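Local atomic coordinates of MHC class I antigen (PDB entry 5H5Z), a protein that probably presents peptides to T cells at the cell surface as the heavy chain of a bony fish MHC class I molecule paired with beta-2-microglobulin. Residues G11-I16 with I78-F83; V179-S184 with K261-T266; S184-D189 with T195-G200. All blocks are in the same frame, centred on the assembly; numbering follows the deposited sequence.

Contact 1. Residues G11-I16 with I78-F83; sequences GVSRGI and IVMERF
M80 reaches from the last turn of helix 55-82 to S13, at the end of strand 3-13, and the contact is made almost wholly by its thioether. I78 and V79 each pack on an apolar side chain of the bound peptide, and V79 also meets Y114 and F119. M80 instead extends from the helix toward the end of strand 3-13: SD leads, 3.3 Å from S13 OG, and a bend at the last torsion (chi3 -67°) sets CE to one side of it, still within 3.9 Å of S13 OG. Sulfur and methyl thus both lie against one small hydroxymethyl group. R14 adds a looser touch, its NH1 4.4 Å from M80 SD, with the guanidinium turned obliquely to the sulfur. No hydrogen bond crosses here; S13 OG makes a weak one to H90 O. Further on, R82 packs on the peptide backbone and hydrogen-bonds through NH1 to Q135 O and T139 OG1, while the F83 ring meets that of Y114. In the peptide-binding platform of MHC class I, this helix end lies by the end of the antiparallel sheet: strand 3-13 runs beside strand 90-100, M80 also touches Y114 of strand 106-114, and R82 and F83 touch helix 134-145.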
loop_
_atom_site.group_PDB
_atom_site.type_symbol
_atom_site.label_atom_id
_atom_site.label_comp_id
_atom_site.label_asym_id
_atom_site.label_seq_id
_atom_site.Cartn_x
_atom_site.Cartn_y
_atom_site.Cartn_z
ATOM N N GLY A 11 -10.972 0.297 12.747
ATOM C CA GLY A 11 -11.390 0.248 14.131
ATOM C C GLY A 11 -11.054 -1.104 14.741
ATOM O O GLY A 11 -11.306 -2.141 14.143
ATOM N N VAL A 12 -10.443 -1.074 15.914
ATOM C CA VAL A 12 -10.087 -2.290 16.626
ATOM C C VAL A 12 -10.644 -2.289 18.043
ATOM O O VAL A 12 -10.493 -1.325 18.769
ATOM C CB VAL A 12 -8.566 -2.456 16.702
ATOM C CG1 VAL A 12 -8.205 -3.772 17.366
ATOM C CG2 VAL A 12 -7.963 -2.366 15.312
ATOM N N SER A 13 -11.255 -3.393 18.444
ATOM C CA SER A 13 -11.736 -3.513 19.805
ATOM C C SER A 13 -10.846 -4.486 20.559
ATOM O O SER A 13 -10.600 -5.585 20.088
ATOM C CB SER A 13 -13.177 -4.012 19.816
ATOM O OG SER A 13 -13.263 -5.293 19.222
ATOM N N ARG A 14 -10.358 -4.053 21.716
ATOM C CA ARG A 14 -9.588 -4.894 22.638
ATOM C C ARG A 14 -8.072 -4.970 22.431
ATOM O O ARG A 14 -7.391 -5.638 23.202
ATOM C CB ARG A 14 -10.163 -6.312 22.663
ATOM C CG ARG A 14 -11.577 -6.398 23.212
ATOM C CD ARG A 14 -11.827 -7.736 23.895
ATOM N NE ARG A 14 -12.891 -7.657 24.890
ATOM C CZ ARG A 14 -14.189 -7.696 24.609
ATOM N NH1 ARG A 14 -14.601 -7.818 23.356
ATOM N NH2 ARG A 14 -15.078 -7.620 25.587
ATOM N N GLY A 15 -7.546 -4.292 21.413
ATOM C CA GLY A 15 -6.110 -4.255 21.158
ATOM C C GLY A 15 -5.278 -3.350 22.060
ATOM O O GLY A 15 -5.815 -2.437 22.676
ATOM N N ILE A 16 -3.973 -3.612 22.164
ATOM C CA ILE A 16 -3.051 -2.690 22.846
ATOM C C ILE A 16 -2.099 -1.892 21.936
ATOM O O ILE A 16 -1.949 -0.681 22.096
ATOM C CB ILE A 16 -2.204 -3.416 23.910
ATOM C CG1 ILE A 16 -1.246 -2.437 24.604
ATOM C CG2 ILE A 16 -1.436 -4.565 23.277
ATOM C CD1 ILE A 16 -1.816 -1.793 25.848
ATOM N N ILE A 78 -21.965 -3.427 18.316
ATOM C CA ILE A 78 -23.193 -3.991 17.754
ATOM C C ILE A 78 -22.943 -5.267 16.930
ATOM O O ILE A 78 -23.600 -6.287 17.150
ATOM C CB ILE A 78 -23.960 -2.919 16.934
ATOM C CG1 ILE A 78 -24.602 -1.897 17.881
ATOM C CG2 ILE A 78 -25.012 -3.546 16.025
ATOM C CD1 ILE A 78 -25.120 -0.646 17.202
ATOM N N VAL A 79 -21.993 -5.209 16.001
ATOM C CA VAL A 79 -21.716 -6.340 15.107
ATOM C C VAL A 79 -21.152 -7.564 15.853
ATOM O O VAL A 79 -21.551 -8.697 15.568
ATOM C CB VAL A 79 -20.864 -5.916 13.874
ATOM C CG1 VAL A 79 -19.560 -5.255 14.290
ATOM C CG2 VAL A 79 -20.620 -7.080 12.921
ATOM N N MET A 80 -20.262 -7.331 16.822
ATOM C CA MET A 80 -19.688 -8.414 17.648
ATOM C C MET A 80 -20.776 -9.228 18.343
ATOM O O MET A 80 -20.731 -10.468 18.363
ATOM C CB MET A 80 -18.708 -7.864 18.701
ATOM C CG MET A 80 -17.460 -7.188 18.147
ATOM S SD MET A 80 -16.217 -6.771 19.394
ATOM C CE MET A 80 -17.045 -5.492 20.339
ATOM N N GLU A 81 -21.752 -8.519 18.904
ATOM C CA GLU A 81 -22.888 -9.132 19.582
ATOM C C GLU A 81 -23.718 -9.984 18.623
ATOM O O GLU A 81 -24.217 -11.042 19.002
ATOM C CB GLU A 81 -23.759 -8.060 20.243
ATOM C CG GLU A 81 -23.134 -7.443 21.489
ATOM C CD GLU A 81 -23.715 -6.084 21.848
ATOM O OE1 GLU A 81 -24.497 -5.518 21.050
ATOM O OE2 GLU A 81 -23.381 -5.570 22.937
ATOM N N ARG A 82 -23.842 -9.526 17.380
ATOM C CA ARG A 82 -24.618 -10.240 16.367
ATOM C C ARG A 82 -23.954 -11.536 15.899
ATOM O O ARG A 82 -24.643 -12.490 15.521
ATOM C CB ARG A 82 -24.977 -9.306 15.204
ATOM C CG ARG A 82 -26.308 -8.608 15.440
ATOM C CD ARG A 82 -26.301 -7.129 15.086
ATOM N NE ARG A 82 -26.360 -6.892 13.650
ATOM C CZ ARG A 82 -26.742 -5.744 13.086
ATOM N NH1 ARG A 82 -26.740 -5.622 11.767
ATOM N NH2 ARG A 82 -27.137 -4.718 13.827
ATOM N N PHE A 83 -22.624 -11.583 15.960
ATOM C CA PHE A 83 -21.886 -12.820 15.690
ATOM C C PHE A 83 -21.650 -13.653 16.952
ATOM O O PHE A 83 -20.979 -14.690 16.899
ATOM C CB PHE A 83 -20.554 -12.524 14.996
ATOM C CG PHE A 83 -20.689 -12.217 13.534
ATOM C CD1 PHE A 83 -20.633 -13.236 12.587
ATOM C CD2 PHE A 83 -20.867 -10.907 13.098
ATOM C CE1 PHE A 83 -20.753 -12.954 11.233
ATOM C CE2 PHE A 83 -20.986 -10.619 11.746
ATOM C CZ PHE A 83 -20.931 -11.643 10.812
#

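Contact 2. Residues V179-S184 with K261-T266; sequences VSPQVS and KTIRKT
The backbones of V183 and I263 stay 7.5 Å apart at their CA atoms and share no hydrogen bond, because strands 182-187 and 261-266 are edge strands of two different sheets that meet through side chains. V183 points across the gap with its two methyls split between two partners. Its CG1, set opposite the backbone N (chi1 -179°), lies 3.8 Å from K265 CG, and its CG2 lies 4.0 Å from I263 CD1. I263 and V183 run past each other in opposite directions, which carries the I263 CD1 methyl beyond V183 to the backbone of P181, with CD1 3.4 Å from P181 O. The P181 ring gives a lighter apolar touch, CG to I263 CD1. K265 starts toward V183 and then folds at its second torsion (chi2 -74°), laying its aliphatic chain beside the V183 carbonyl; K265 CE is 3.3 Å from V183 O. The ammonium does not bond that oxygen directly, as K265 NZ is 3.9 Å from V183 O. One water spans the gap, donating to V183 O at 3.0 Å and accepting from K265 NZ, also at 3.0 Å. P181 and V183 also pack on V256, and V183 on C196, so the apolar side of the contact runs into the interior of the immunoglobulin sandwich. Its chemistry is therefore divided: methyl packing joins the sheet edges, whereas V183 O receives a water hydrogen bond instead of a strand partner across the gap, and K265 NZ reaches it through that water without a direct bond.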
loop_
_atom_site.group_PDB
_atom_site.type_symbol
_atom_site.label_atom_id
_atom_site.label_comp_id
_atom_site.label_asym_id
_atom_site.label_seq_id
_atom_site.Cartn_x
_atom_site.Cartn_y
_atom_site.Cartn_z
ATOM N N VAL A 179 8.628 9.864 -13.622
ATOM C CA VAL A 179 10.026 9.597 -13.293
ATOM C C VAL A 179 10.421 8.258 -13.920
ATOM O O VAL A 179 9.795 7.227 -13.649
ATOM C CB VAL A 179 10.265 9.562 -11.766
ATOM C CG1 VAL A 179 11.753 9.477 -11.459
ATOM C CG2 VAL A 179 9.668 10.791 -11.091
ATOM N N SER A 180 11.451 8.282 -14.759
ATOM C CA SER A 180 11.903 7.076 -15.454
ATOM C C SER A 180 12.614 6.094 -14.513
ATOM O O SER A 180 13.250 6.513 -13.542
ATOM C CB SER A 180 12.795 7.440 -16.644
ATOM O OG SER A 180 12.085 8.231 -17.584
ATOM N N PRO A 181 12.494 4.783 -14.791
ATOM C CA PRO A 181 13.187 3.793 -13.956
ATOM C C PRO A 181 14.703 3.856 -14.096
ATOM O O PRO A 181 15.228 4.136 -15.183
ATOM C CB PRO A 181 12.658 2.438 -14.448
ATOM C CG PRO A 181 11.938 2.693 -15.715
ATOM C CD PRO A 181 11.613 4.160 -15.799
ATOM N N GLN A 182 15.388 3.640 -12.979
ATOM C CA GLN A 182 16.822 3.383 -12.986
ATOM C C GLN A 182 16.978 1.875 -13.124
ATOM O O GLN A 182 16.449 1.119 -12.311
ATOM C CB GLN A 182 17.478 3.915 -11.709
ATOM C CG GLN A 182 17.344 5.428 -11.545
ATOM C CD GLN A 182 17.870 5.950 -10.220
ATOM O OE1 GLN A 182 17.129 6.564 -9.445
ATOM N NE2 GLN A 182 19.152 5.724 -9.954
ATOM N N VAL A 183 17.682 1.439 -14.167
ATOM C CA VAL A 183 17.717 0.024 -14.539
ATOM C C VAL A 183 19.123 -0.550 -14.422
ATOM O O VAL A 183 20.090 0.060 -14.890
ATOM C CB VAL A 183 17.187 -0.196 -15.978
ATOM C CG1 VAL A 183 17.202 -1.674 -16.353
ATOM C CG2 VAL A 183 15.783 0.380 -16.139
ATOM N N SER A 184 19.230 -1.717 -13.786
ATOM C CA SER A 184 20.493 -2.457 -13.717
ATOM C C SER A 184 20.291 -3.937 -14.047
ATOM O O SER A 184 19.195 -4.477 -13.872
ATOM C CB SER A 184 21.134 -2.315 -12.332
ATOM O OG SER A 184 21.506 -0.973 -12.067
ATOM N N LYS A 261 8.689 4.861 -23.332
ATOM C CA LYS A 261 10.131 4.979 -23.528
ATOM C C LYS A 261 10.801 3.711 -23.022
ATOM O O LYS A 261 10.337 3.113 -22.047
ATOM C CB LYS A 261 10.672 6.217 -22.802
ATOM C CG LYS A 261 10.094 7.532 -23.316
ATOM C CD LYS A 261 10.549 8.736 -22.498
ATOM C CE LYS A 261 11.946 9.200 -22.889
ATOM N NZ LYS A 261 12.000 9.785 -24.262
ATOM N N THR A 262 11.878 3.297 -23.687
ATOM C CA THR A 262 12.544 2.037 -23.353
ATOM C C THR A 262 14.011 2.219 -22.982
ATOM O O THR A 262 14.710 3.065 -23.549
ATOM C CB THR A 262 12.462 1.016 -24.508
ATOM O OG1 THR A 262 12.945 1.618 -25.715
ATOM C CG2 THR A 262 11.035 0.535 -24.716
ATOM N N ILE A 263 14.457 1.417 -22.020
ATOM C CA ILE A 263 15.861 1.319 -21.637
ATOM C C ILE A 263 16.272 -0.144 -21.855
ATOM O O ILE A 263 15.512 -1.053 -21.521
ATOM C CB ILE A 263 16.077 1.765 -20.167
ATOM C CG1 ILE A 263 15.513 3.180 -19.952
ATOM C CG2 ILE A 263 17.558 1.735 -19.805
ATOM C CD1 ILE A 263 15.317 3.588 -18.503
ATOM N N ARG A 264 17.444 -0.365 -22.450
ATOM C CA ARG A 264 17.938 -1.713 -22.718
ATOM C C ARG A 264 19.273 -1.970 -22.011
ATOM O O ARG A 264 20.174 -1.133 -22.046
ATOM C CB ARG A 264 18.074 -1.944 -24.232
ATOM C CG ARG A 264 18.460 -3.363 -24.638
ATOM C CD ARG A 264 18.673 -3.491 -26.142
ATOM N NE ARG A 264 17.448 -3.237 -26.903
ATOM C CZ ARG A 264 16.588 -4.174 -27.298
ATOM N NH1 ARG A 264 16.799 -5.456 -27.011
ATOM N NH2 ARG A 264 15.505 -3.826 -27.986
ATOM N N LYS A 265 19.394 -3.122 -21.361
ATOM C CA LYS A 265 20.676 -3.518 -20.778
ATOM C C LYS A 265 21.144 -4.839 -21.369
ATOM O O LYS A 265 20.327 -5.714 -21.645
ATOM C CB LYS A 265 20.590 -3.603 -19.252
ATOM C CG LYS A 265 20.256 -2.286 -18.565
ATOM C CD LYS A 265 21.441 -1.338 -18.559
ATOM C CE LYS A 265 21.025 0.049 -18.091
ATOM N NZ LYS A 265 22.201 0.961 -18.030
ATOM N N THR A 266 22.455 -4.972 -21.569
ATOM C CA THR A 266 23.041 -6.178 -22.170
ATOM C C THR A 266 24.109 -6.786 -21.256
ATOM O O THR A 266 24.384 -6.252 -20.184
ATOM C CB THR A 266 23.662 -5.887 -23.559
ATOM O OG1 THR A 266 24.792 -5.016 -23.415
ATOM C CG2 THR A 266 22.640 -5.252 -24.505
HETATM O O HOH W 1 23.067 -0.203 -15.425
#

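Contact 3. Residues S184-D189 with T195-G200; sequences SLLQKD and TCHATG
S184 and H197 exchange two backbone hydrogen bonds, S184 N to H197 O and H197 N to S184 O, both 2.9 Å; the H197 N-H points almost straight at its acceptor (173°). A second couple joins L186 and T195: L186 N to T195 O is 2.7 Å, more bent (160°) but in the carbonyl plane, and T195 N to L186 O is 2.8 Å. Between them L185 and C196 form the non-hydrogen-bonded antiparallel pair. This four-bond ladder is the tight part, packed on both faces. Toward the sandwich interior, L185 CD2 rests 3.8 Å from C196 CB, and C196, with SG opposite its backbone N (chi1 -177°), carries the disulfide to C254 beside W210. On the other face L186 CD1 touches H197 CB at 3.9 Å, and beta-2-microglobulin packs its P15 on S184 and L186, its H13 on H197. Beyond L186 the two segments part: Q187 to D189 make no contact with 195-200. Q187 NE2 hydrogen-bonds S192 O, and exposed K188 makes salt bridges to E95 and the terminal carboxylate of M98 of beta-2-microglobulin. This hairpin, its cysteine bridged to the opposite sheet beside a tryptophan, is characteristic of the C1-set immunoglobulin fold.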
loop_
_atom_site.group_PDB
_atom_site.type_symbol
_atom_site.label_atom_id
_atom_site.label_comp_id
_atom_site.label_asym_id
_atom_site.label_seq_id
_atom_site.Cartn_x
_atom_site.Cartn_y
_atom_site.Cartn_z
ATOM N N SER A 184 19.230 -1.717 -13.786
ATOM C CA SER A 184 20.493 -2.457 -13.717
ATOM C C SER A 184 20.291 -3.937 -14.047
ATOM O O SER A 184 19.195 -4.477 -13.872
ATOM C CB SER A 184 21.134 -2.315 -12.332
ATOM O OG SER A 184 21.506 -0.973 -12.067
ATOM N N LEU A 185 21.351 -4.580 -14.538
ATOM C CA LEU A 185 21.373 -6.030 -14.712
ATOM C C LEU A 185 22.269 -6.609 -13.637
ATOM O O LEU A 185 23.438 -6.222 -13.521
ATOM C CB LEU A 185 21.908 -6.430 -16.089
ATOM C CG LEU A 185 20.963 -6.631 -17.273
ATOM C CD1 LEU A 185 21.727 -7.289 -18.409
ATOM C CD2 LEU A 185 19.737 -7.460 -16.920
ATOM N N LEU A 186 21.715 -7.543 -12.868
ATOM C CA LEU A 186 22.385 -8.076 -11.688
ATOM C C LEU A 186 22.651 -9.554 -11.841
ATOM O O LEU A 186 21.844 -10.284 -12.419
ATOM C CB LEU A 186 21.521 -7.853 -10.440
ATOM C CG LEU A 186 20.884 -6.476 -10.200
ATOM C CD1 LEU A 186 20.067 -6.467 -8.915
ATOM C CD2 LEU A 186 21.917 -5.362 -10.196
ATOM N N GLN A 187 23.787 -9.994 -11.323
ATOM C CA GLN A 187 24.115 -11.411 -11.316
ATOM C C GLN A 187 25.023 -11.719 -10.138
ATOM O O GLN A 187 26.000 -11.013 -9.902
ATOM C CB GLN A 187 24.796 -11.800 -12.625
ATOM C CG GLN A 187 24.803 -13.293 -12.890
ATOM C CD GLN A 187 25.481 -13.653 -14.197
ATOM O OE1 GLN A 187 26.398 -12.969 -14.637
ATOM N NE2 GLN A 187 25.042 -14.744 -14.815
ATOM N N LYS A 188 24.692 -12.774 -9.401
ATOM C CA LYS A 188 25.461 -13.152 -8.221
ATOM C C LYS A 188 26.717 -13.939 -8.584
ATOM O O LYS A 188 27.753 -13.802 -7.940
ATOM C CB LYS A 188 24.590 -13.956 -7.258
ATOM C CG LYS A 188 23.408 -13.170 -6.710
ATOM C CD LYS A 188 22.741 -13.881 -5.544
ATOM C CE LYS A 188 23.657 -13.965 -4.331
ATOM N NZ LYS A 188 23.583 -12.748 -3.477
ATOM N N ASP A 189 26.612 -14.751 -9.628
ATOM C CA ASP A 189 27.680 -15.655 -10.040
ATOM C C ASP A 189 27.591 -15.778 -11.555
ATOM O O ASP A 189 26.487 -15.778 -12.095
ATOM C CB ASP A 189 27.465 -17.013 -9.357
ATOM C CG ASP A 189 28.515 -18.035 -9.723
ATOM O OD1 ASP A 189 28.413 -18.628 -10.815
ATOM O OD2 ASP A 189 29.437 -18.249 -8.913
ATOM N N THR A 195 19.235 -10.941 -13.175
ATOM C CA THR A 195 18.076 -10.163 -12.744
ATOM C C THR A 195 18.096 -8.763 -13.359
ATOM O O THR A 195 19.071 -8.020 -13.223
ATOM C CB THR A 195 18.010 -10.047 -11.204
ATOM O OG1 THR A 195 17.849 -11.350 -10.635
ATOM C CG2 THR A 195 16.828 -9.181 -10.764
ATOM N N CYS A 196 17.012 -8.418 -14.042
ATOM C CA CYS A 196 16.817 -7.054 -14.537
ATOM C C CYS A 196 15.986 -6.280 -13.519
ATOM O O CYS A 196 14.802 -6.564 -13.332
ATOM C CB CYS A 196 16.114 -7.092 -15.888
ATOM S SG CYS A 196 15.878 -5.496 -16.697
ATOM N N HIS A 197 16.623 -5.309 -12.868
ATOM C CA HIS A 197 16.040 -4.583 -11.750
ATOM C C HIS A 197 15.745 -3.144 -12.159
ATOM O O HIS A 197 16.644 -2.435 -12.616
ATOM C CB HIS A 197 17.009 -4.611 -10.560
ATOM C CG HIS A 197 16.518 -3.870 -9.354
ATOM N ND1 HIS A 197 15.574 -4.389 -8.492
ATOM C CD2 HIS A 197 16.856 -2.658 -8.854
ATOM C CE1 HIS A 197 15.338 -3.518 -7.525
ATOM N NE2 HIS A 197 16.106 -2.462 -7.721
ATOM N N ALA A 198 14.487 -2.733 -11.992
ATOM C CA ALA A 198 14.041 -1.371 -12.302
ATOM C C ALA A 198 13.524 -0.720 -11.033
ATOM O O ALA A 198 12.681 -1.298 -10.343
ATOM C CB ALA A 198 12.948 -1.402 -13.358
ATOM N N THR A 199 14.016 0.480 -10.724
ATOM C CA THR A 199 13.628 1.158 -9.483
ATOM C C THR A 199 13.486 2.673 -9.637
ATOM O O THR A 199 14.079 3.276 -10.537
ATOM C CB THR A 199 14.604 0.849 -8.322
ATOM O OG1 THR A 199 13.999 1.215 -7.073
ATOM C CG2 THR A 199 15.937 1.597 -8.482
ATOM N N GLY A 200 12.701 3.275 -8.748
ATOM C CA GLY A 200 12.621 4.727 -8.642
ATOM C C GLY A 200 11.647 5.379 -9.597
ATOM O O GLY A 200 11.686 6.589 -9.795
#

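How the contacts relate
Contact 1 belongs to the peptide-binding platform, while contacts 2 and 3 belong to the immunoglobulin domain on the opposite side of the chain's centre; the centres of contacts 1 and 2 lie about 49 Å apart. Contacts 2 and 3 share S184 and strand 182-187, their centres about 11 Å apart, with contact 3 nested inside the chain loop that contact 2 closes. Contact 3 is buried and built on a backbone ladder within one sheet. Contact 2 is partly buried, joining two sheets by methyl packing and a water bridge. Contact 1, also partly buried, joins helix to strand largely through one thioether.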